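Endonuclease NucS (Thermococcus kodakarensis KOD1, PDB 5GKE) cuts DNA as a mismatch restriction endonuclease, joining an N-terminal PH-like domain to a C-terminal nuclease domain of the PD-(D/E)XK kind. Local coordinates at residues I33-K38 / V107-V112; P143-P148 / R233-P238; V6-S11 / V112-V117. The protein carries 1 engineered substitution. One frame throughout, in Å; residues are numbered along the deposited sequence.

Contacts 1 and 3 belong to one antiparallel sheet of the N-terminal domain and share Val112. In contact 1 strand 30-42 pairs with strand 103-109 and with the start of strand 111-118; in contact 3 strand 111-118 pairs with strand 6-10. Their centres lie about 12 Å apart, and the backbone joins them directly, Phe34 O to Tyr113 N at 2.9 Å. Both touch the second subunit. Contact 2 stands apart in the C-terminal nuclease domain, its centre about 53 Å from the other two. Its Ile146 side chain is about 13 Å from the magnesium ion bound by Glu179 and Gln192. The nearest atoms of contacts 1, 2 and 3 are about 9, 8 and 19 Å from the DNA.

Contact 1: I33-K38 / V107-V112; sequences IFARCK and VELEEV
Arg36 and Glu111 face each other across two antiparallel strands, and their backbones are tied by Arg36 N to Glu111 O at 2.9 Å. Beyond this pair the register slips by one residue. Glu110 and Glu111 together stand opposite Arg36 in a classic beta bulge, and Arg36 O takes Glu110 N at 2.9 Å with a weaker bond from Glu111 N. Regular pairing resumes with Cys37 opposite Leu109 and continues to Lys38 and Glu108, bonded in both directions.

The bulge sets two carboxylates beside one guanidinium. Arg36 NH2 and Glu111 OE1 form a salt bridge, modelled doubtfully close, whose hydrogen bond is weak; the two planes stand 84° apart. The arginine bends at chi3 (-36°), and one face of its guanidinium lies over Glu111 CB and the carbonyl carbon of Glu110. Glu110 OE1 makes a long salt bridge to NH1 and is hydrogen-bonded by Ser51. Lys38 runs alongside Glu108, whose OE2 Asn91 holds, and its CE passes Glu110 OE2 at 3.4 Å; its ammonium is near both carboxylates without forming a salt bridge. Long charged chains suit this partly exposed face.

The buried face is apolar: Ala35 CB meets Leu109 CD2 at 3.9 Å, Cys37 CB meets Val107 CG1, and Ile33 CG2 touches Val112 CG1. Leu94 of strand 92-98 packs against Ile33, Val107 and Leu109, Phe34 stacks on Phe118 of the second subunit, and strand 52-58 pairs with the other edge of strand 30-42.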
ATOM      1  N   ILE A  33      15.149  -8.674  14.563  1.00 21.32           N
ATOM      2  CA  ILE A  33      16.004  -7.937  15.477  1.00 27.50           C
ATOM      3  C   ILE A  33      15.213  -6.871  16.234  1.00 26.43           C
ATOM      4  O   ILE A  33      14.461  -6.102  15.636  1.00 37.67           O
ATOM      5  CB  ILE A  33      17.166  -7.274  14.705  1.00 36.19           C
ATOM      6  CG1 ILE A  33      18.117  -8.350  14.166  1.00 33.18           C
ATOM      7  CG2 ILE A  33      17.891  -6.250  15.565  1.00 15.59           C
ATOM      8  CD1 ILE A  33      19.181  -7.797  13.245  1.00 33.79           C
ATOM      9  N   PHE A  34      15.355  -6.849  17.556  1.00 33.84           N
ATOM     10  CA  PHE A  34      14.875  -5.726  18.353  1.00 25.63           C
ATOM     11  C   PHE A  34      16.098  -4.886  18.678  1.00 27.56           C
ATOM     12  O   PHE A  34      17.073  -5.404  19.208  1.00 35.72           O
ATOM     13  CB  PHE A  34      14.182  -6.173  19.647  1.00 26.69           C
ATOM     14  CG  PHE A  34      13.064  -7.177  19.460  1.00 29.55           C
ATOM     15  CD1 PHE A  34      12.697  -8.011  20.506  1.00 33.07           C
ATOM     16  CD2 PHE A  34      12.357  -7.266  18.277  1.00 36.49           C
ATOM     17  CE1 PHE A  34      11.667  -8.929  20.361  1.00 36.43           C
ATOM     18  CE2 PHE A  34      11.318  -8.175  18.127  1.00 32.38           C
ATOM     19  CZ  PHE A  34      10.978  -9.012  19.168  1.00 41.13           C
ATOM     20  N   ALA A  35      16.071  -3.599  18.360  1.00 25.66           N
ATOM     21  CA  ALA A  35      17.269  -2.800  18.531  1.00 29.91           C
ATOM     22  C   ALA A  35      16.975  -1.326  18.686  1.00 41.06           C
ATOM     23  O   ALA A  35      15.952  -0.844  18.222  1.00 38.73           O
ATOM     24  CB  ALA A  35      18.207  -3.009  17.345  1.00 27.66           C
ATOM     25  N   ARG A  36      17.895  -0.610  19.322  1.00 33.48           N
ATOM     26  CA  ARG A  36      17.924   0.828  19.194  1.00 39.14           C
ATOM     27  C   ARG A  36      18.710   1.132  17.933  1.00 42.51           C
ATOM     28  O   ARG A  36      19.815   0.623  17.740  1.00 38.61           O
ATOM     29  CB  ARG A  36      18.560   1.502  20.407  1.00 36.39           C
ATOM     30  CG  ARG A  36      18.132   2.946  20.563  1.00 40.26           C
ATOM     31  CD  ARG A  36      19.156   3.765  21.312  1.00 53.47           C
ATOM     32  NE  ARG A  36      19.775   2.970  22.360  1.00 72.51           N
ATOM     33  CZ  ARG A  36      21.087   2.892  22.552  1.00 79.60           C
ATOM     34  NH1 ARG A  36      21.917   3.579  21.771  1.00 76.11           N
ATOM     35  NH2 ARG A  36      21.564   2.131  23.527  1.00 58.93           N
ATOM     36  N   CYS A  37      18.154   1.963  17.066  1.00 43.26           N
ATOM     37  CA  CYS A  37      18.819   2.203  15.794  1.00 40.54           C
ATOM     38  C   CYS A  37      18.556   3.573  15.196  1.00 39.05           C
ATOM     39  O   CYS A  37      17.683   4.312  15.646  1.00 37.32           O
ATOM     40  CB  CYS A  37      18.415   1.123  14.791  1.00 31.81           C
ATOM     41  SG  CYS A  37      16.665   1.048  14.433  1.00 37.58           S
ATOM     42  N   LYS A  38      19.369   3.904  14.201  1.00 38.16           N
ATOM     43  CA  LYS A  38      19.130   5.015  13.294  1.00 32.94           C
ATOM     44  C   LYS A  38      18.926   4.438  11.887  1.00 46.98           C
ATOM     45  O   LYS A  38      19.495   3.391  11.552  1.00 38.50           O
ATOM     46  CB  LYS A  38      20.306   5.996  13.303  1.00 39.73           C
ATOM     47  CG  LYS A  38      20.540   6.751  14.610  1.00 40.12           C
ATOM     48  CD  LYS A  38      21.875   7.469  14.512  1.00 52.48           C
ATOM     49  CE  LYS A  38      22.117   8.442  15.648  1.00 57.45           C
ATOM     50  NZ  LYS A  38      23.463   9.063  15.474  1.00 71.45           N
ATOM     51  N   VAL A 107      20.703   0.534   8.210  1.00 34.47           N
ATOM     52  CA  VAL A 107      20.253   0.492   9.599  1.00 33.00           C
ATOM     53  C   VAL A 107      21.431   0.350  10.546  1.00 34.60           C
ATOM     54  O   VAL A 107      22.033  -0.724  10.657  1.00 35.41           O
ATOM     55  CB  VAL A 107      19.264  -0.652   9.861  1.00 37.50           C
ATOM     56  CG1 VAL A 107      18.791  -0.607  11.304  1.00 28.14           C
ATOM     57  CG2 VAL A 107      18.091  -0.558   8.925  1.00 31.86           C
ATOM     58  N   GLU A 108      21.730   1.441  11.244  1.00 33.54           N
ATOM     59  CA  GLU A 108      22.803   1.468  12.218  1.00 32.00           C
ATOM     60  C   GLU A 108      22.322   0.867  13.528  1.00 36.36           C
ATOM     61  O   GLU A 108      21.433   1.416  14.174  1.00 41.82           O
ATOM     62  CB  GLU A 108      23.280   2.899  12.443  1.00 27.80           C
ATOM     63  CG  GLU A 108      24.532   2.990  13.310  1.00 50.14           C
ATOM     64  CD  GLU A 108      24.875   4.415  13.731  1.00 66.83           C
ATOM     65  OE1 GLU A 108      24.365   5.375  13.105  1.00 70.78           O
ATOM     66  OE2 GLU A 108      25.657   4.569  14.697  1.00 68.78           O
ATOM     67  N   LEU A 109      22.927  -0.232  13.958  1.00 38.85           N
ATOM     68  CA  LEU A 109      22.468  -0.870  15.181  1.00 36.19           C
ATOM     69  C   LEU A 109      23.272  -0.329  16.350  1.00 42.25           C
ATOM     70  O   LEU A 109      24.438  -0.668  16.513  1.00 41.02           O
ATOM     71  CB  LEU A 109      22.624  -2.379  15.070  1.00 35.75           C
ATOM     72  CG  LEU A 109      21.905  -2.988  13.871  1.00 31.65           C
ATOM     73  CD1 LEU A 109      22.305  -4.442  13.681  1.00 24.02           C
ATOM     74  CD2 LEU A 109      20.410  -2.881  14.073  1.00 33.41           C
ATOM     75  N   GLU A 110      22.645   0.509  17.164  1.00 41.38           N
ATOM     76  CA  GLU A 110      23.341   1.117  18.288  1.00 41.60           C
ATOM     77  C   GLU A 110      23.379   0.192  19.495  1.00 41.17           C
ATOM     78  O   GLU A 110      24.394   0.102  20.172  1.00 52.15           O
ATOM     79  CB  GLU A 110      22.685   2.438  18.659  1.00 47.03           C
ATOM     80  CG  GLU A 110      22.744   3.447  17.544  1.00 49.23           C
ATOM     81  CD  GLU A 110      22.030   4.728  17.887  1.00 54.90           C
ATOM     82  OE1 GLU A 110      20.867   4.655  18.352  1.00 42.90           O
ATOM     83  OE2 GLU A 110      22.645   5.804  17.695  1.00 59.41           O
ATOM     84  N   GLU A 111      22.252  -0.447  19.787  1.00 40.30           N
ATOM     85  CA  GLU A 111      22.207  -1.522  20.770  1.00 43.41           C
ATOM     86  C   GLU A 111      21.254  -2.628  20.346  1.00 33.03           C
ATOM     87  O   GLU A 111      20.066  -2.399  20.175  1.00 41.32           O
ATOM     88  CB  GLU A 111      21.793  -0.969  22.130  1.00 53.35           C
ATOM     89  CG  GLU A 111      21.738  -2.006  23.232  1.00 55.74           C
ATOM     90  CD  GLU A 111      21.496  -1.372  24.589  1.00 90.53           C
ATOM     91  OE1 GLU A 111      21.377  -0.124  24.647  1.00 90.29           O
ATOM     92  OE2 GLU A 111      21.428  -2.115  25.595  1.00 82.27           O
ATOM     93  N   VAL A 112      21.745  -3.843  20.214  1.00 34.90           N
ATOM     94  CA  VAL A 112      20.844  -4.899  19.800  1.00 32.96           C
ATOM     95  C   VAL A 112      20.298  -5.636  21.025  1.00 40.40           C
ATOM     96  O   VAL A 112      21.029  -6.341  21.707  1.00 46.78           O
ATOM     97  CB  VAL A 112      21.552  -5.879  18.848  1.00 30.33           C
ATOM     98  CG1 VAL A 112      20.644  -7.060  18.522  1.00 20.67           C
ATOM     99  CG2 VAL A 112      22.013  -5.146  17.577  1.00 30.59           C
TER

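Contact 2: P143-P148 / R233-P238; sequences PEVIEP and RKLEPP
Chiefly a side-chain-to-backbone contact at the surface of the nuclease domain, this one joins the turn after helix 132-141 to strand 231-234, the outermost strand at one side of the mixed sheet, and the chain leaving it. Arg233 carries most of it. With CG anti to the backbone N (chi1 -164°) and the chain bent at chi2 and chi3, its aliphatic part curls over the carbonyls of Val145 and Ile146: CG lies 3.7 Å from Val145 O, and CD 3.2 Å from Ile146 O. The same Ile146 oxygen sits over one face of the guanidinium. Ile146 O is 3.3 Å from Arg233 NE, but at too poor an angle for a hydrogen bond.

Beside this meeting of methylenes and carbonyls runs a small apolar one. Val145 CB approaches Leu235 CD1 at 4.3 Å, while Val145 also packs on Ile139 of the helix and Leu235 on Val213 of the neighbouring strand. Branched Val145 and Leu235 thus suit the seam between turn and sheet, and buried Ile146 packs against Ile139, Ile211 and Val213.

Glu147 crosses Arg233 at about a right angle, its OE2 3.7 Å from NH2. Because that oxygen lies well out of the guanidinium plane, the long salt bridge acts through charge alone. Both oxygens of Glu147 are satisfied outside the two segments, OE1 in a salt bridge with Arg209, and Arg233 therefore probably adds only a diffuse attraction.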
ATOM      1  N   PRO A 143     -25.169 -12.316 -16.234  1.00 47.82           N
ATOM      2  CA  PRO A 143     -25.179 -10.936 -16.748  1.00 52.39           C
ATOM      3  C   PRO A 143     -26.424 -10.123 -16.394  1.00 48.89           C
ATOM      4  O   PRO A 143     -26.384  -8.893 -16.455  1.00 59.07           O
ATOM      5  CB  PRO A 143     -25.072 -11.124 -18.270  1.00 54.83           C
ATOM      6  CG  PRO A 143     -25.264 -12.600 -18.519  1.00 50.86           C
ATOM      7  CD  PRO A 143     -24.803 -13.281 -17.282  1.00 40.40           C
ATOM      8  N   GLU A 144     -27.510 -10.784 -16.016  1.00 52.36           N
ATOM      9  CA  GLU A 144     -28.736 -10.060 -15.687  1.00 52.03           C
ATOM     10  C   GLU A 144     -28.620  -9.296 -14.370  1.00 51.62           C
ATOM     11  O   GLU A 144     -29.486  -8.475 -14.066  1.00 53.54           O
ATOM     12  CB  GLU A 144     -29.937 -11.013 -15.639  1.00 59.96           C
ATOM     13  CG  GLU A 144     -29.906 -12.024 -14.504  1.00 61.77           C
ATOM     14  CD  GLU A 144     -28.895 -13.142 -14.725  1.00 90.77           C
ATOM     15  OE1 GLU A 144     -28.335 -13.231 -15.846  1.00 73.67           O
ATOM     16  OE2 GLU A 144     -28.666 -13.932 -13.777  1.00 89.84           O
ATOM     17  N   VAL A 145     -27.562  -9.555 -13.594  1.00 51.76           N
ATOM     18  CA  VAL A 145     -27.259  -8.721 -12.424  1.00 51.09           C
ATOM     19  C   VAL A 145     -27.001  -7.270 -12.862  1.00 48.39           C
ATOM     20  O   VAL A 145     -27.167  -6.339 -12.082  1.00 58.24           O
ATOM     21  CB  VAL A 145     -26.031  -9.229 -11.610  1.00 44.10           C
ATOM     22  CG1 VAL A 145     -26.242 -10.633 -11.159  1.00 52.15           C
ATOM     23  CG2 VAL A 145     -24.751  -9.137 -12.425  1.00 45.16           C
ATOM     24  N   ILE A 146     -26.597  -7.093 -14.114  1.00 46.45           N
ATOM     25  CA  ILE A 146     -26.407  -5.775 -14.689  1.00 42.33           C
ATOM     26  C   ILE A 146     -27.748  -5.272 -15.220  1.00 52.11           C
ATOM     27  O   ILE A 146     -28.279  -4.254 -14.760  1.00 53.66           O
ATOM     28  CB  ILE A 146     -25.339  -5.812 -15.798  1.00 50.45           C
ATOM     29  CG1 ILE A 146     -24.003  -6.265 -15.208  1.00 40.74           C
ATOM     30  CG2 ILE A 146     -25.183  -4.460 -16.451  1.00 37.61           C
ATOM     31  CD1 ILE A 146     -23.512  -5.374 -14.087  1.00 39.58           C
ATOM     32  N   GLU A 147     -28.288  -6.005 -16.185  1.00 56.93           N
ATOM     33  CA  GLU A 147     -29.630  -5.764 -16.700  1.00 56.89           C
ATOM     34  C   GLU A 147     -29.947  -6.846 -17.725  1.00 55.96           C
ATOM     35  O   GLU A 147     -29.033  -7.498 -18.231  1.00 63.39           O
ATOM     36  CB  GLU A 147     -29.752  -4.366 -17.307  1.00 52.26           C
ATOM     37  CG  GLU A 147     -29.067  -4.161 -18.640  1.00 51.36           C
ATOM     38  CD  GLU A 147     -28.972  -2.687 -18.972  1.00 63.91           C
ATOM     39  OE1 GLU A 147     -28.728  -2.331 -20.141  1.00 46.84           O
ATOM     40  OE2 GLU A 147     -29.148  -1.871 -18.041  1.00 97.29           O
ATOM     41  N   PRO A 148     -31.242  -7.070 -18.012  1.00 55.76           N
ATOM     42  CA  PRO A 148     -31.609  -8.138 -18.950  1.00 52.59           C
ATOM     43  C   PRO A 148     -31.116  -7.853 -20.361  1.00 40.78           C
ATOM     44  O   PRO A 148     -31.115  -6.702 -20.791  1.00 61.31           O
ATOM     45  CB  PRO A 148     -33.144  -8.142 -18.902  1.00 54.19           C
ATOM     46  CG  PRO A 148     -33.501  -7.444 -17.635  1.00 50.93           C
ATOM     47  CD  PRO A 148     -32.432  -6.414 -17.442  1.00 57.14           C
ATOM     48  N   ARG A 233     -24.970   0.727 -11.346  1.00 31.15           N
ATOM     49  CA  ARG A 233     -25.680  -0.453 -10.869  1.00 45.60           C
ATOM     50  C   ARG A 233     -25.051  -0.886  -9.548  1.00 45.05           C
ATOM     51  O   ARG A 233     -23.844  -1.108  -9.478  1.00 38.43           O
ATOM     52  CB  ARG A 233     -25.628  -1.596 -11.888  1.00 38.62           C
ATOM     53  CG  ARG A 233     -26.672  -2.713 -11.623  1.00 51.42           C
ATOM     54  CD  ARG A 233     -28.043  -2.307 -12.185  1.00 79.89           C
ATOM     55  NE  ARG A 233     -27.897  -1.345 -13.283  1.00 99.51           N
ATOM     56  CZ  ARG A 233     -28.903  -0.751 -13.924  1.00 97.97           C
ATOM     57  NH1 ARG A 233     -30.165  -1.006 -13.577  1.00103.91           N
ATOM     58  NH2 ARG A 233     -28.639   0.112 -14.909  1.00 62.85           N
ATOM     59  N   LYS A 234     -25.867  -0.968  -8.502  1.00 35.30           N
ATOM     60  CA  LYS A 234     -25.403  -1.419  -7.197  1.00 40.96           C
ATOM     61  C   LYS A 234     -25.087  -2.905  -7.232  1.00 42.02           C
ATOM     62  O   LYS A 234     -25.930  -3.717  -7.601  1.00 51.44           O
ATOM     63  CB  LYS A 234     -26.453  -1.130  -6.123  1.00 47.71           C
ATOM     64  CG  LYS A 234     -26.137  -1.690  -4.729  1.00 47.59           C
ATOM     65  CD  LYS A 234     -26.899  -0.928  -3.625  1.00 56.82           C
ATOM     66  CE  LYS A 234     -26.658   0.590  -3.732  1.00 70.55           C
ATOM     67  NZ  LYS A 234     -27.335   1.414  -2.689  1.00 70.92           N
ATOM     68  N   LEU A 235     -23.854  -3.258  -6.890  1.00 42.52           N
ATOM     69  CA  LEU A 235     -23.476  -4.658  -6.754  1.00 44.04           C
ATOM     70  C   LEU A 235     -22.406  -4.833  -5.669  1.00 51.16           C
ATOM     71  O   LEU A 235     -21.414  -4.108  -5.651  1.00 43.69           O
ATOM     72  CB  LEU A 235     -22.972  -5.194  -8.091  1.00 48.29           C
ATOM     73  CG  LEU A 235     -22.839  -6.706  -8.197  1.00 42.43           C
ATOM     74  CD1 LEU A 235     -24.210  -7.338  -8.190  1.00 48.97           C
ATOM     75  CD2 LEU A 235     -22.077  -7.073  -9.454  1.00 39.29           C
ATOM     76  N   GLU A 236     -22.601  -5.798  -4.779  1.00 48.80           N
ATOM     77  CA  GLU A 236     -21.610  -6.102  -3.750  1.00 49.89           C
ATOM     78  C   GLU A 236     -20.694  -7.225  -4.211  1.00 46.53           C
ATOM     79  O   GLU A 236     -21.144  -8.148  -4.889  1.00 43.73           O
ATOM     80  CB  GLU A 236     -22.295  -6.471  -2.436  1.00 40.29           C
ATOM     81  CG  GLU A 236     -23.320  -5.447  -1.986  1.00 52.20           C
ATOM     82  CD  GLU A 236     -23.220  -5.131  -0.505  1.00 87.00           C
ATOM     83  OE1 GLU A 236     -24.139  -5.519   0.253  1.00101.92           O
ATOM     84  OE2 GLU A 236     -22.223  -4.490  -0.101  1.00 84.92           O
ATOM     85  N   PRO A 237     -19.396  -7.140  -3.879  1.00 41.49           N
ATOM     86  CA  PRO A 237     -18.518  -8.265  -4.219  1.00 40.04           C
ATOM     87  C   PRO A 237     -18.997  -9.528  -3.506  1.00 47.65           C
ATOM     88  O   PRO A 237     -19.303  -9.482  -2.318  1.00 45.63           O
ATOM     89  CB  PRO A 237     -17.138  -7.815  -3.718  1.00 32.74           C
ATOM     90  CG  PRO A 237     -17.418  -6.762  -2.707  1.00 31.15           C
ATOM     91  CD  PRO A 237     -18.687  -6.079  -3.147  1.00 42.35           C
ATOM     92  N   PRO A 238     -19.121 -10.637  -4.239  1.00 42.97           N
ATOM     93  CA  PRO A 238     -19.605 -11.872  -3.622  1.00 48.14           C
ATOM     94  C   PRO A 238     -18.544 -12.556  -2.748  1.00 47.09           C
ATOM     95  O   PRO A 238     -17.377 -12.623  -3.138  1.00 41.09           O
ATOM     96  CB  PRO A 238     -19.964 -12.733  -4.832  1.00 45.62           C
ATOM     97  CG  PRO A 238     -18.969 -12.322  -5.871  1.00 52.77           C
ATOM     98  CD  PRO A 238     -18.738 -10.835  -5.647  1.00 52.28           C
TER

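Contact 3: V6-S11 / V112-V117; sequences VTVITS and VYMVSV
Thr7 and Val117 form one end of a regular antiparallel pairing between strand 6-10 and strand 111-118, bonded in both directions at 2.9 Å between Thr7 N and Val117 O and between Val117 N and Thr7 O. Two residues on, Ile9 and Val115 repeat the pattern. This is the firm part of the contact. With chi1 of 52°, Val115 CG1 sits between its own N and carbonyl carbon, 4.1 Å from Ile9 CB and close to Ile9 O. Leu20 of helix 14-27 packs on Ile9, Val115 and Val117, beta-branched residues that suit a sheet face covered by a helix. Thr7 shares this face but is polar, its OG1 hydrogen-bonded to Arg119.

On the other face, Val8 CG1 lies against Met114 SD at 3.9 Å, the two chains crossing at a slant, and Ser116 CB sits 3.4 Å from Thr7 O. Ser116 OG is hydrogen-bonded to Thr32 O, so this small polar residue is satisfied within the sheet. Here the second subunit also packs, its Thr10 on Val8 and its Phe34 on Ser116.

Toward Thr10 and Ser11 the contact opens to solvent. Thr10 CG2 only grazes Met114 CG at 4.2 Å. The last bond runs from Ser11 N to Tyr113 O at 2.9 Å. Backbone bonding thus sets the register throughout, while apolar burial is concentrated on the helix-covered face and the polar Thr10 and Ser11 accompany the exposed end.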
ATOM      1  N   VAL A   6      13.868 -22.187  15.853  1.00 27.26           N
ATOM      2  CA  VAL A   6      14.144 -20.842  16.355  1.00 27.60           C
ATOM      3  C   VAL A   6      15.431 -20.756  17.167  1.00 26.89           C
ATOM      4  O   VAL A   6      15.714 -21.606  17.988  1.00 41.71           O
ATOM      5  CB  VAL A   6      12.967 -20.312  17.246  1.00 36.70           C
ATOM      6  CG1 VAL A   6      13.291 -18.941  17.868  1.00 18.51           C
ATOM      7  CG2 VAL A   6      11.688 -20.236  16.451  1.00 34.97           C
ATOM      8  N   THR A   7      16.191 -19.692  16.943  1.00 33.29           N
ATOM      9  CA  THR A   7      17.367 -19.387  17.735  1.00 29.43           C
ATOM     10  C   THR A   7      17.237 -17.962  18.251  1.00 24.90           C
ATOM     11  O   THR A   7      16.917 -17.068  17.497  1.00 39.92           O
ATOM     12  CB  THR A   7      18.653 -19.519  16.902  1.00 40.62           C
ATOM     13  OG1 THR A   7      18.588 -20.692  16.087  1.00 38.70           O
ATOM     14  CG2 THR A   7      19.854 -19.587  17.792  1.00 23.40           C
ATOM     15  N   VAL A   8      17.470 -17.745  19.534  1.00 32.57           N
ATOM     16  CA  VAL A   8      17.242 -16.440  20.123  1.00 32.89           C
ATOM     17  C   VAL A   8      18.429 -16.084  20.965  1.00 38.64           C
ATOM     18  O   VAL A   8      18.856 -16.884  21.790  1.00 50.66           O
ATOM     19  CB  VAL A   8      15.975 -16.407  21.025  1.00 34.02           C
ATOM     20  CG1 VAL A   8      15.843 -15.057  21.705  1.00 28.30           C
ATOM     21  CG2 VAL A   8      14.740 -16.701  20.235  1.00 34.19           C
ATOM     22  N   ILE A   9      18.970 -14.895  20.769  1.00 29.84           N
ATOM     23  CA  ILE A   9      19.974 -14.385  21.685  1.00 23.44           C
ATOM     24  C   ILE A   9      19.636 -12.967  22.105  1.00 37.06           C
ATOM     25  O   ILE A   9      19.429 -12.095  21.267  1.00 33.22           O
ATOM     26  CB  ILE A   9      21.368 -14.383  21.065  1.00 34.80           C
ATOM     27  CG1 ILE A   9      21.775 -15.797  20.656  1.00 33.39           C
ATOM     28  CG2 ILE A   9      22.380 -13.805  22.044  1.00 32.10           C
ATOM     29  CD1 ILE A   9      23.137 -15.842  20.043  1.00 33.48           C
ATOM     30  N   THR A  10      19.591 -12.741  23.409  1.00 30.58           N
ATOM     31  CA  THR A  10      19.368 -11.413  23.945  1.00 26.35           C
ATOM     32  C   THR A  10      20.702 -10.761  24.235  1.00 25.89           C
ATOM     33  O   THR A  10      21.676 -11.443  24.553  1.00 50.95           O
ATOM     34  CB  THR A  10      18.502 -11.457  25.215  1.00 35.07           C
ATOM     35  OG1 THR A  10      19.068 -12.389  26.151  1.00 51.20           O
ATOM     36  CG2 THR A  10      17.083 -11.905  24.856  1.00 30.75           C
ATOM     37  N   SER A  11      20.746  -9.443  24.075  1.00 42.85           N
ATOM     38  CA  SER A  11      21.958  -8.647  24.279  1.00 29.51           C
ATOM     39  C   SER A  11      23.192  -9.261  23.632  1.00 39.35           C
ATOM     40  O   SER A  11      24.226  -9.411  24.280  1.00 46.67           O
ATOM     41  CB  SER A  11      22.210  -8.461  25.769  1.00 36.70           C
ATOM     42  OG  SER A  11      21.038  -8.016  26.415  1.00 49.85           O
ATOM     43  N   VAL A 112      21.745  -3.843  20.214  1.00 34.90           N
ATOM     44  CA  VAL A 112      20.844  -4.899  19.800  1.00 32.96           C
ATOM     45  C   VAL A 112      20.298  -5.636  21.025  1.00 40.40           C
ATOM     46  O   VAL A 112      21.029  -6.341  21.707  1.00 46.78           O
ATOM     47  CB  VAL A 112      21.552  -5.879  18.848  1.00 30.33           C
ATOM     48  CG1 VAL A 112      20.644  -7.060  18.522  1.00 20.67           C
ATOM     49  CG2 VAL A 112      22.013  -5.146  17.577  1.00 30.59           C
ATOM     50  N   TYR A 113      19.009  -5.475  21.301  1.00 40.39           N
ATOM     51  CA  TYR A 113      18.397  -6.114  22.468  1.00 32.07           C
ATOM     52  C   TYR A 113      18.124  -7.587  22.219  1.00 30.89           C
ATOM     53  O   TYR A 113      18.197  -8.414  23.125  1.00 33.49           O
ATOM     54  CB  TYR A 113      17.086  -5.436  22.847  1.00 33.26           C
ATOM     55  CG  TYR A 113      17.144  -3.934  22.972  1.00 46.50           C
ATOM     56  CD1 TYR A 113      17.882  -3.327  23.987  1.00 30.01           C
ATOM     57  CD2 TYR A 113      16.430  -3.116  22.096  1.00 35.06           C
ATOM     58  CE1 TYR A 113      17.928  -1.942  24.111  1.00 36.41           C
ATOM     59  CE2 TYR A 113      16.470  -1.736  22.220  1.00 32.59           C
ATOM     60  CZ  TYR A 113      17.217  -1.156  23.227  1.00 38.59           C
ATOM     61  OH  TYR A 113      17.257   0.209  23.351  1.00 47.53           O
ATOM     62  N   MET A 114      17.759  -7.915  20.995  1.00 32.88           N
ATOM     63  CA  MET A 114      17.548  -9.310  20.656  1.00 34.53           C
ATOM     64  C   MET A 114      17.835  -9.537  19.180  1.00 33.40           C
ATOM     65  O   MET A 114      17.604  -8.652  18.354  1.00 38.97           O
ATOM     66  CB  MET A 114      16.117  -9.738  21.001  1.00 29.14           C
ATOM     67  CG  MET A 114      15.890 -11.236  20.911  1.00 28.85           C
ATOM     68  SD  MET A 114      14.142 -11.668  20.807  1.00 57.93           S
ATOM     69  CE  MET A 114      13.906 -11.476  19.030  1.00 45.72           C
ATOM     70  N   VAL A 115      18.346 -10.717  18.861  1.00 30.29           N
ATOM     71  CA  VAL A 115      18.443 -11.176  17.484  1.00 24.85           C
ATOM     72  C   VAL A 115      17.901 -12.595  17.439  1.00 25.06           C
ATOM     73  O   VAL A 115      18.099 -13.373  18.364  1.00 40.29           O
ATOM     74  CB  VAL A 115      19.895 -11.117  16.947  1.00 28.77           C
ATOM     75  CG1 VAL A 115      20.852 -11.823  17.887  1.00 33.15           C
ATOM     76  CG2 VAL A 115      19.975 -11.730  15.569  1.00 26.27           C
ATOM     77  N   SER A 116      17.199 -12.935  16.373  1.00 31.50           N
ATOM     78  CA  SER A 116      16.584 -14.246  16.291  1.00 33.73           C
ATOM     79  C   SER A 116      16.556 -14.759  14.873  1.00 36.93           C
ATOM     80  O   SER A 116      16.429 -13.992  13.905  1.00 32.13           O
ATOM     81  CB  SER A 116      15.158 -14.215  16.850  1.00 33.96           C
ATOM     82  OG  SER A 116      14.314 -13.435  16.009  1.00 51.95           O
ATOM     83  N   VAL A 117      16.671 -16.071  14.760  1.00 29.03           N
ATOM     84  CA  VAL A 117      16.610 -16.726  13.476  1.00 26.57           C
ATOM     85  C   VAL A 117      15.439 -17.672  13.506  1.00 35.49           C
ATOM     86  O   VAL A 117      15.345 -18.533  14.381  1.00 41.57           O
ATOM     87  CB  VAL A 117      17.914 -17.476  13.156  1.00 32.39           C
ATOM     88  CG1 VAL A 117      17.749 -18.336  11.924  1.00 24.20           C
ATOM     89  CG2 VAL A 117      19.041 -16.492  12.975  1.00 25.38           C
TER